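Local coordinates for protein endoglucanase (Uncultured bacterium, PDB 3X17) that probably cleaves internal beta-1,4-glucosidic bonds of cellulose as a glycoside hydrolase family 9 endoglucanase carrying an N-terminal Ig-like domain, at residues V267-T272 with I317-A322; P94-A99 with S107-I112. One frame throughout, in Å; residues are numbered along the deposited sequence.

Interaction 1 (V267-T272 with I317-A322)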
ATOM      1  N   VAL A 267     -16.750 -14.148  13.988  1.00 33.15           N
ATOM      2  CA  VAL A 267     -16.437 -12.752  14.238  1.00 33.95           C
ATOM      3  C   VAL A 267     -15.689 -12.716  15.555  1.00 33.98           C
ATOM      4  O   VAL A 267     -16.211 -13.143  16.580  1.00 33.51           O
ATOM      5  CB  VAL A 267     -17.738 -11.935  14.353  1.00 33.78           C
ATOM      6  CG1 VAL A 267     -17.459 -10.492  14.772  1.00 31.27           C
ATOM      7  CG2 VAL A 267     -18.498 -12.019  13.036  1.00 32.37           C
ATOM      8  N   TYR A 268     -14.418 -12.351  15.485  1.00 34.23           N
ATOM      9  CA  TYR A 268     -13.535 -12.391  16.647  1.00 32.93           C
ATOM     10  C   TYR A 268     -13.730 -11.154  17.522  1.00 33.93           C
ATOM     11  O   TYR A 268     -14.378 -10.190  17.106  1.00 34.52           O
ATOM     12  CB  TYR A 268     -12.092 -12.531  16.175  1.00 32.45           C
ATOM     13  CG  TYR A 268     -11.789 -13.910  15.606  1.00 34.22           C
ATOM     14  CD1 TYR A 268     -12.293 -14.293  14.370  1.00 35.44           C
ATOM     15  CD2 TYR A 268     -11.165 -14.881  16.386  1.00 36.49           C
ATOM     16  CE1 TYR A 268     -12.062 -15.541  13.866  1.00 33.72           C
ATOM     17  CE2 TYR A 268     -10.928 -16.145  15.884  1.00 40.61           C
ATOM     18  CZ  TYR A 268     -11.379 -16.461  14.627  1.00 36.23           C
ATOM     19  OH  TYR A 268     -11.198 -17.720  14.133  1.00 43.86           O
ATOM     20  N   ARG A 269     -13.146 -11.176  18.718  1.00 32.01           N
ATOM     21  CA  ARG A 269     -13.526 -10.268  19.783  1.00 33.23           C
ATOM     22  C   ARG A 269     -13.061  -8.844  19.485  1.00 33.54           C
ATOM     23  O   ARG A 269     -12.113  -8.641  18.723  1.00 31.15           O
ATOM     24  CB  ARG A 269     -12.890 -10.730  21.090  1.00 34.09           C
ATOM     25  CG  ARG A 269     -11.367 -10.510  21.114  1.00 36.37           C
ATOM     26  CD  ARG A 269     -10.740 -11.056  22.373  1.00 40.24           C
ATOM     27  NE  ARG A 269     -10.988 -12.480  22.511  1.00 41.85           N
ATOM     28  CZ  ARG A 269     -11.038 -13.118  23.676  1.00 50.32           C
ATOM     29  NH1 ARG A 269     -10.802 -12.466  24.817  1.00 49.04           N
ATOM     30  NH2 ARG A 269     -11.289 -14.422  23.694  1.00 51.14           N
ATOM     31  N   ILE A 270     -13.734  -7.864  20.086  1.00 34.20           N
ATOM     32  CA  ILE A 270     -13.380  -6.472  19.868  1.00 33.27           C
ATOM     33  C   ILE A 270     -11.963  -6.150  20.358  1.00 36.48           C
ATOM     34  O   ILE A 270     -11.421  -6.809  21.254  1.00 33.51           O
ATOM     35  CB  ILE A 270     -14.362  -5.505  20.520  1.00 32.67           C
ATOM     36  CG1 ILE A 270     -14.374  -5.682  22.041  1.00 32.26           C
ATOM     37  CG2 ILE A 270     -15.771  -5.678  19.937  1.00 30.29           C
ATOM     38  CD1 ILE A 270     -13.730  -4.534  22.839  1.00 36.87           C
ATOM     39  N   THR A 271     -11.478  -4.999  19.894  1.00 37.04           N
ATOM     40  CA  THR A 271     -10.187  -4.476  20.252  1.00 35.86           C
ATOM     41  C   THR A 271     -10.349  -2.950  20.234  1.00 37.88           C
ATOM     42  O   THR A 271     -11.147  -2.420  19.448  1.00 37.62           O
ATOM     43  CB  THR A 271      -9.221  -4.916  19.161  1.00 37.37           C
ATOM     44  OG1 THR A 271      -8.408  -6.011  19.612  1.00 39.07           O
ATOM     45  CG2 THR A 271      -8.444  -3.803  18.627  1.00 26.71           C
ATOM     46  N   THR A 272      -9.672  -2.253  21.147  1.00 35.61           N
ATOM     47  CA  THR A 272      -9.692  -0.790  21.155  1.00 34.72           C
ATOM     48  C   THR A 272      -8.912  -0.164  19.999  1.00 33.94           C
ATOM     49  O   THR A 272      -9.350   0.842  19.474  1.00 34.83           O
ATOM     50  CB  THR A 272      -9.198  -0.202  22.497  1.00 32.55           C
ATOM     51  OG1 THR A 272      -7.962  -0.833  22.863  1.00 35.31           O
ATOM     52  CG2 THR A 272     -10.228  -0.467  23.587  1.00 33.59           C
ATOM     53  N   ILE A 317      -7.967  -2.521  25.267  1.00 36.23           N
ATOM     54  CA  ILE A 317      -8.378  -3.903  25.124  1.00 35.41           C
ATOM     55  C   ILE A 317      -7.677  -4.484  23.914  1.00 36.23           C
ATOM     56  O   ILE A 317      -8.088  -4.274  22.771  1.00 37.29           O
ATOM     57  CB  ILE A 317      -9.920  -4.019  24.957  1.00 35.35           C
ATOM     58  CG1 ILE A 317     -10.612  -3.404  26.175  1.00 38.02           C
ATOM     59  CG2 ILE A 317     -10.344  -5.503  24.768  1.00 34.89           C
ATOM     60  CD1 ILE A 317     -12.129  -3.331  26.071  1.00 42.85           C
ATOM     61  N   LEU A 318      -6.617  -5.234  24.170  1.00 34.51           N
ATOM     62  CA  LEU A 318      -5.757  -5.655  23.112  1.00 34.16           C
ATOM     63  C   LEU A 318      -5.397  -7.118  23.302  1.00 35.52           C
ATOM     64  O   LEU A 318      -4.223  -7.474  23.375  1.00 34.87           O
ATOM     65  CB  LEU A 318      -4.507  -4.764  23.082  1.00 34.58           C
ATOM     66  CG  LEU A 318      -4.843  -3.274  22.811  1.00 35.32           C
ATOM     67  CD1 LEU A 318      -3.683  -2.338  23.083  1.00 35.98           C
ATOM     68  CD2 LEU A 318      -5.330  -3.076  21.391  1.00 30.72           C
ATOM     69  N   ASP A 319      -6.410  -7.972  23.370  1.00 36.06           N
ATOM     70  CA  ASP A 319      -6.181  -9.408  23.575  1.00 38.49           C
ATOM     71  C   ASP A 319      -6.228 -10.166  22.271  1.00 37.76           C
ATOM     72  O   ASP A 319      -7.240 -10.119  21.549  1.00 39.78           O
ATOM     73  CB  ASP A 319      -7.247  -9.982  24.510  1.00 38.04           C
ATOM     74  CG  ASP A 319      -7.248  -9.312  25.855  1.00 41.98           C
ATOM     75  OD1 ASP A 319      -6.145  -9.096  26.414  1.00 44.42           O
ATOM     76  OD2 ASP A 319      -8.351  -9.035  26.364  1.00 45.02           O
ATOM     77  N   TYR A 320      -5.195 -10.948  22.030  1.00 38.22           N
ATOM     78  CA  TYR A 320      -5.063 -11.701  20.798  1.00 38.40           C
ATOM     79  C   TYR A 320      -4.754 -13.172  21.109  1.00 40.39           C
ATOM     80  O   TYR A 320      -3.643 -13.639  20.880  1.00 39.57           O
ATOM     81  CB  TYR A 320      -3.978 -11.090  19.891  1.00 39.07           C
ATOM     82  CG  TYR A 320      -4.206  -9.613  19.551  1.00 39.79           C
ATOM     83  CD1 TYR A 320      -5.116  -9.234  18.575  1.00 37.85           C
ATOM     84  CD2 TYR A 320      -3.517  -8.611  20.223  1.00 38.51           C
ATOM     85  CE1 TYR A 320      -5.325  -7.887  18.269  1.00 44.05           C
ATOM     86  CE2 TYR A 320      -3.745  -7.268  19.959  1.00 41.32           C
ATOM     87  CZ  TYR A 320      -4.604  -6.911  18.945  1.00 44.89           C
ATOM     88  OH  TYR A 320      -4.808  -5.575  18.672  1.00 42.23           O
ATOM     89  N   PRO A 321      -5.758 -13.919  21.596  1.00 40.96           N
ATOM     90  CA  PRO A 321      -5.459 -15.288  22.013  1.00 42.39           C
ATOM     91  C   PRO A 321      -4.854 -16.070  20.851  1.00 44.04           C
ATOM     92  O   PRO A 321      -5.340 -15.985  19.719  1.00 44.60           O
ATOM     93  CB  PRO A 321      -6.834 -15.874  22.368  1.00 41.11           C
ATOM     94  CG  PRO A 321      -7.791 -14.742  22.370  1.00 42.95           C
ATOM     95  CD  PRO A 321      -7.200 -13.630  21.558  1.00 40.47           C
ATOM     96  N   ALA A 322      -3.802 -16.823  21.129  1.00 43.31           N
ATOM     97  CA  ALA A 322      -3.100 -17.558  20.086  1.00 45.02           C
ATOM     98  C   ALA A 322      -4.037 -18.468  19.291  1.00 43.19           C
ATOM     99  O   ALA A 322      -3.815 -18.730  18.102  1.00 43.42           O
ATOM    100  CB  ALA A 322      -1.911 -18.380  20.701  1.00 45.19           C
TER
HETATM  101  O   HOH W   1      -8.909  -9.716  18.873  1.00 38.30           O
HETATM  102  O   HOH W   2     -10.629  -9.243  25.412  1.00 45.66           O
HETATM  103  O   HOH W   3      -9.142  -8.064  22.528  1.00 41.68           O
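Arg269 lays one face of its guanidinium against the ring of Pro321, whose CG stands 3.6 Å above the guanidinium plane and is displaced toward the rim. In that plane, at the edge, sits a water that accepts from Arg269 NH1. It appears to bridge to Asp319 OD2, though its approach to that oxygen is unusually short and the detail is doubtful; Arg269 NH1 and Asp319 OD2 themselves stay 4.5 Å apart. With CG placed between the backbone N and the carbonyl carbon (chi1 71°) and a bend at chi3, the arginine chain reaches across to Asp319 and Pro321, Arg269 CD lying 3.7 Å from Asp319 O. The second flat group, the Tyr320 ring, meets Thr271 OG1 obliquely, and its hydroxyl is bonded to Asp333 O and Gln273 NE2 beyond the two segments.

At the other end two direct hydrogen bonds join Thr272 to Ile317. One runs between the backbones, Thr272 N donating to Ile317 O at 3.0 Å; in the other Ile317 N donates to the threonine hydroxyl, Thr272 OG1, at 2.9 Å and nearly straight (167°). The same OG1 is also bonded to Asp336, so two hydrogen bonds grip the hydroxyl at the start of helix 272-288. The methyl CG2 of Thr272 packs on Ile317 CB. Ile270 CD1 touches Ile317 CD1 at 3.8 Å, with Phe310 of helix 294-312 against both isoleucines.

Between these ends the link is wet: another water donates to Ile270 O and accepts from Asp319 N. Thr271 OG1 is buried without a partner, a probable energetic cost. The contact is thus directly hydrogen-bonded at Thr272 and water-mediated further along, consistent with firm fixing at the helix start and a looser hold at Arg269.

Interaction 2 (P94-A99 with S107-I112)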
ATOM      1  N   PRO A  94       6.449  10.936 -26.504  1.00 49.78           N
ATOM      2  CA  PRO A  94       5.559   9.812 -26.198  1.00 48.61           C
ATOM      3  C   PRO A  94       5.756   8.664 -27.160  1.00 48.91           C
ATOM      4  O   PRO A  94       5.750   8.876 -28.375  1.00 50.20           O
ATOM      5  CB  PRO A  94       4.150  10.401 -26.402  1.00 48.40           C
ATOM      6  CG  PRO A  94       4.304  11.886 -26.272  1.00 50.18           C
ATOM      7  CD  PRO A  94       5.799  12.229 -26.239  1.00 50.07           C
ATOM      8  N   GLY A  95       5.818   7.448 -26.628  1.00 47.03           N
ATOM      9  CA  GLY A  95       5.927   6.257 -27.457  1.00 47.64           C
ATOM     10  C   GLY A  95       6.449   5.044 -26.712  1.00 47.97           C
ATOM     11  O   GLY A  95       6.475   5.013 -25.475  1.00 48.13           O
ATOM     12  N   ARG A  96       6.960   4.082 -27.462  1.00 46.90           N
ATOM     13  CA  ARG A  96       7.442   2.853 -26.859  1.00 46.78           C
ATOM     14  C   ARG A  96       8.901   2.631 -27.187  1.00 45.03           C
ATOM     15  O   ARG A  96       9.307   2.803 -28.336  1.00 44.24           O
ATOM     16  CB  ARG A  96       6.626   1.685 -27.392  1.00 48.00           C
ATOM     17  CG  ARG A  96       6.613   0.519 -26.462  1.00 55.73           C
ATOM     18  CD  ARG A  96       5.254  -0.197 -26.467  1.00 62.08           C
ATOM     19  NE  ARG A  96       5.297  -1.262 -25.476  1.00 62.06           N
ATOM     20  CZ  ARG A  96       5.076  -1.077 -24.181  1.00 61.28           C
ATOM     21  NH1 ARG A  96       4.639   0.098 -23.743  1.00 62.41           N
ATOM     22  NH2 ARG A  96       5.233  -2.087 -23.336  1.00 61.81           N
ATOM     23  N   TYR A  97       9.662   2.147 -26.211  1.00 41.59           N
ATOM     24  CA  TYR A  97      11.113   2.190 -26.288  1.00 41.50           C
ATOM     25  C   TYR A  97      11.800   0.976 -25.646  1.00 41.29           C
ATOM     26  O   TYR A  97      11.195   0.237 -24.860  1.00 41.17           O
ATOM     27  CB  TYR A  97      11.651   3.474 -25.638  1.00 40.62           C
ATOM     28  CG  TYR A  97      11.105   4.761 -26.230  1.00 41.69           C
ATOM     29  CD1 TYR A  97      11.756   5.409 -27.281  1.00 42.85           C
ATOM     30  CD2 TYR A  97       9.989   5.372 -25.684  1.00 43.43           C
ATOM     31  CE1 TYR A  97      11.270   6.604 -27.798  1.00 42.25           C
ATOM     32  CE2 TYR A  97       9.498   6.553 -26.188  1.00 45.97           C
ATOM     33  CZ  TYR A  97      10.154   7.181 -27.229  1.00 44.93           C
ATOM     34  OH  TYR A  97       9.650   8.368 -27.703  1.00 37.56           O
ATOM     35  N   VAL A  98      13.096   0.857 -25.904  1.00 38.33           N
ATOM     36  CA  VAL A  98      13.954  -0.089 -25.227  1.00 39.09           C
ATOM     37  C   VAL A  98      15.251   0.599 -24.817  1.00 40.46           C
ATOM     38  O   VAL A  98      15.750   1.479 -25.522  1.00 41.01           O
ATOM     39  CB  VAL A  98      14.256  -1.275 -26.141  1.00 39.24           C
ATOM     40  CG1 VAL A  98      15.472  -2.025 -25.659  1.00 42.70           C
ATOM     41  CG2 VAL A  98      13.026  -2.198 -26.224  1.00 39.14           C
ATOM     42  N   ALA A  99      15.777   0.235 -23.653  1.00 41.57           N
ATOM     43  CA  ALA A  99      17.096   0.696 -23.237  1.00 41.91           C
ATOM     44  C   ALA A  99      18.140  -0.368 -23.561  1.00 42.50           C
ATOM     45  O   ALA A  99      17.939  -1.566 -23.291  1.00 42.88           O
ATOM     46  CB  ALA A  99      17.115   1.026 -21.733  1.00 39.97           C
ATOM     47  N   SER A 107      17.000  -3.849 -22.140  1.00 40.60           N
ATOM     48  CA  SER A 107      15.844  -3.841 -21.252  1.00 41.02           C
ATOM     49  C   SER A 107      14.604  -4.342 -21.965  1.00 42.81           C
ATOM     50  O   SER A 107      14.527  -4.326 -23.190  1.00 43.41           O
ATOM     51  CB  SER A 107      15.557  -2.419 -20.788  1.00 40.55           C
ATOM     52  OG  SER A 107      14.743  -1.753 -21.741  1.00 38.34           O
ATOM     53  N   PRO A 108      13.589  -4.718 -21.188  1.00 43.46           N
ATOM     54  CA  PRO A 108      12.272  -4.877 -21.774  1.00 43.12           C
ATOM     55  C   PRO A 108      11.738  -3.546 -22.304  1.00 43.53           C
ATOM     56  O   PRO A 108      12.269  -2.472 -21.973  1.00 43.32           O
ATOM     57  CB  PRO A 108      11.412  -5.355 -20.594  1.00 43.55           C
ATOM     58  CG  PRO A 108      12.360  -5.479 -19.391  1.00 43.24           C
ATOM     59  CD  PRO A 108      13.735  -5.443 -19.914  1.00 42.87           C
ATOM     60  N   GLU A 109      10.662  -3.623 -23.073  1.00 41.73           N
ATOM     61  CA  GLU A 109      10.020  -2.442 -23.620  1.00 44.53           C
ATOM     62  C   GLU A 109       9.279  -1.685 -22.549  1.00 44.03           C
ATOM     63  O   GLU A 109       8.526  -2.287 -21.775  1.00 45.02           O
ATOM     64  CB  GLU A 109       8.980  -2.849 -24.659  1.00 44.96           C
ATOM     65  CG  GLU A 109       9.425  -2.672 -26.064  1.00 49.74           C
ATOM     66  CD  GLU A 109       8.393  -3.173 -27.038  1.00 55.80           C
ATOM     67  OE1 GLU A 109       7.344  -2.515 -27.166  1.00 60.41           O
ATOM     68  OE2 GLU A 109       8.616  -4.234 -27.653  1.00 57.39           O
ATOM     69  N   PHE A 110       9.287  -0.362 -22.672  1.00 40.69           N
ATOM     70  CA  PHE A 110       8.559   0.484 -21.747  1.00 39.95           C
ATOM     71  C   PHE A 110       8.001   1.683 -22.504  1.00 40.26           C
ATOM     72  O   PHE A 110       8.423   1.971 -23.616  1.00 39.41           O
ATOM     73  CB  PHE A 110       9.478   0.951 -20.612  1.00 38.97           C
ATOM     74  CG  PHE A 110      10.641   1.782 -21.081  1.00 41.68           C
ATOM     75  CD1 PHE A 110      10.511   3.162 -21.236  1.00 36.80           C
ATOM     76  CD2 PHE A 110      11.852   1.173 -21.433  1.00 37.68           C
ATOM     77  CE1 PHE A 110      11.586   3.938 -21.675  1.00 41.03           C
ATOM     78  CE2 PHE A 110      12.949   1.950 -21.854  1.00 39.87           C
ATOM     79  CZ  PHE A 110      12.815   3.326 -21.973  1.00 36.62           C
ATOM     80  N   ALA A 111       7.023   2.355 -21.926  1.00 39.23           N
ATOM     81  CA  ALA A 111       6.405   3.496 -22.599  1.00 41.62           C
ATOM     82  C   ALA A 111       6.866   4.819 -22.007  1.00 40.28           C
ATOM     83  O   ALA A 111       7.184   4.899 -20.826  1.00 42.53           O
ATOM     84  CB  ALA A 111       4.850   3.392 -22.551  1.00 40.82           C
ATOM     85  N   ILE A 112       6.899   5.857 -22.831  1.00 40.84           N
ATOM     86  CA  ILE A 112       6.853   7.215 -22.308  1.00 41.47           C
ATOM     87  C   ILE A 112       5.503   7.815 -22.644  1.00 41.38           C
ATOM     88  O   ILE A 112       5.012   7.648 -23.750  1.00 41.89           O
ATOM     89  CB  ILE A 112       8.008   8.089 -22.837  1.00 42.32           C
ATOM     90  CG1 ILE A 112       9.328   7.586 -22.250  1.00 45.93           C
ATOM     91  CG2 ILE A 112       7.795   9.533 -22.439  1.00 38.73           C
ATOM     92  CD1 ILE A 112      10.499   7.637 -23.198  1.00 51.39           C
TER
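Arg96 and Glu109 meet in a salt bridge, Arg96 NE to Glu109 OE1 at 2.9 Å. Their side chains cross at about a right angle, the guanidinium and carboxylate planes 63° apart. Arg96 CG is anti to the backbone N (chi1 -155°) and the chain bends at chi2, which brings the guanidinium over the backbone of Glu109 and Phe110, with Ala111 CB at its edge near NH1. Arg96 and Ala111 share this face of the sheet.

On the other face, that of Tyr97, Phe110 and Ile112, Tyr97 is the centre. Its CB lies over the Phe110 ring in a CH-pi contact, 4.2 Å from the centroid, and Tyr97 CE2 comes within 3.3 Å of Ile112 CD1, a tight approach. Tyr97 and Phe110 form a hydrogen-bonded antiparallel pair, and Gly95 with Ile112 forms another. The tyrosine hydroxyl is bonded to Ala93 O.

Where the regular pairing ends, Ser107 OG accepts from Ala99 N at 2.9 Å and donates to Pro108 O at 2.6 Å. Replacing Ser107 by an alanine would probably leave the Ala99 N-H and the Pro108 carbonyl without these mates.

Tyr25 meets Phe110 edge-to-face. The whole is an antiparallel beta hairpin in the sheet of the Ig-like domain, with strand 52-57 beside 95-101 and strand 24-25 beside 110-112.

How the interactions relate
From the N terminus, the chain first reaches interaction 2, where 94-99 turns back through a short connection to pair with 107-112, closing a local hairpin in the beta-rich Ig-like region. Helix 115-130 follows, and the chain becomes largely helical, as in the (alpha/alpha)6 barrel. Interaction 1 comes later: 267-272 leads into helix 272-288, and helix 294-312 returns the chain to 317-322, so a helical excursion of 44 residues is closed there, near a bound calcium ion. The two loops lie in series, neither nested nor crossed. Their centres are 50 Å apart, on opposite sides of the chain's centre, one contact tying strand to strand and the other strand end to inter-helix loop.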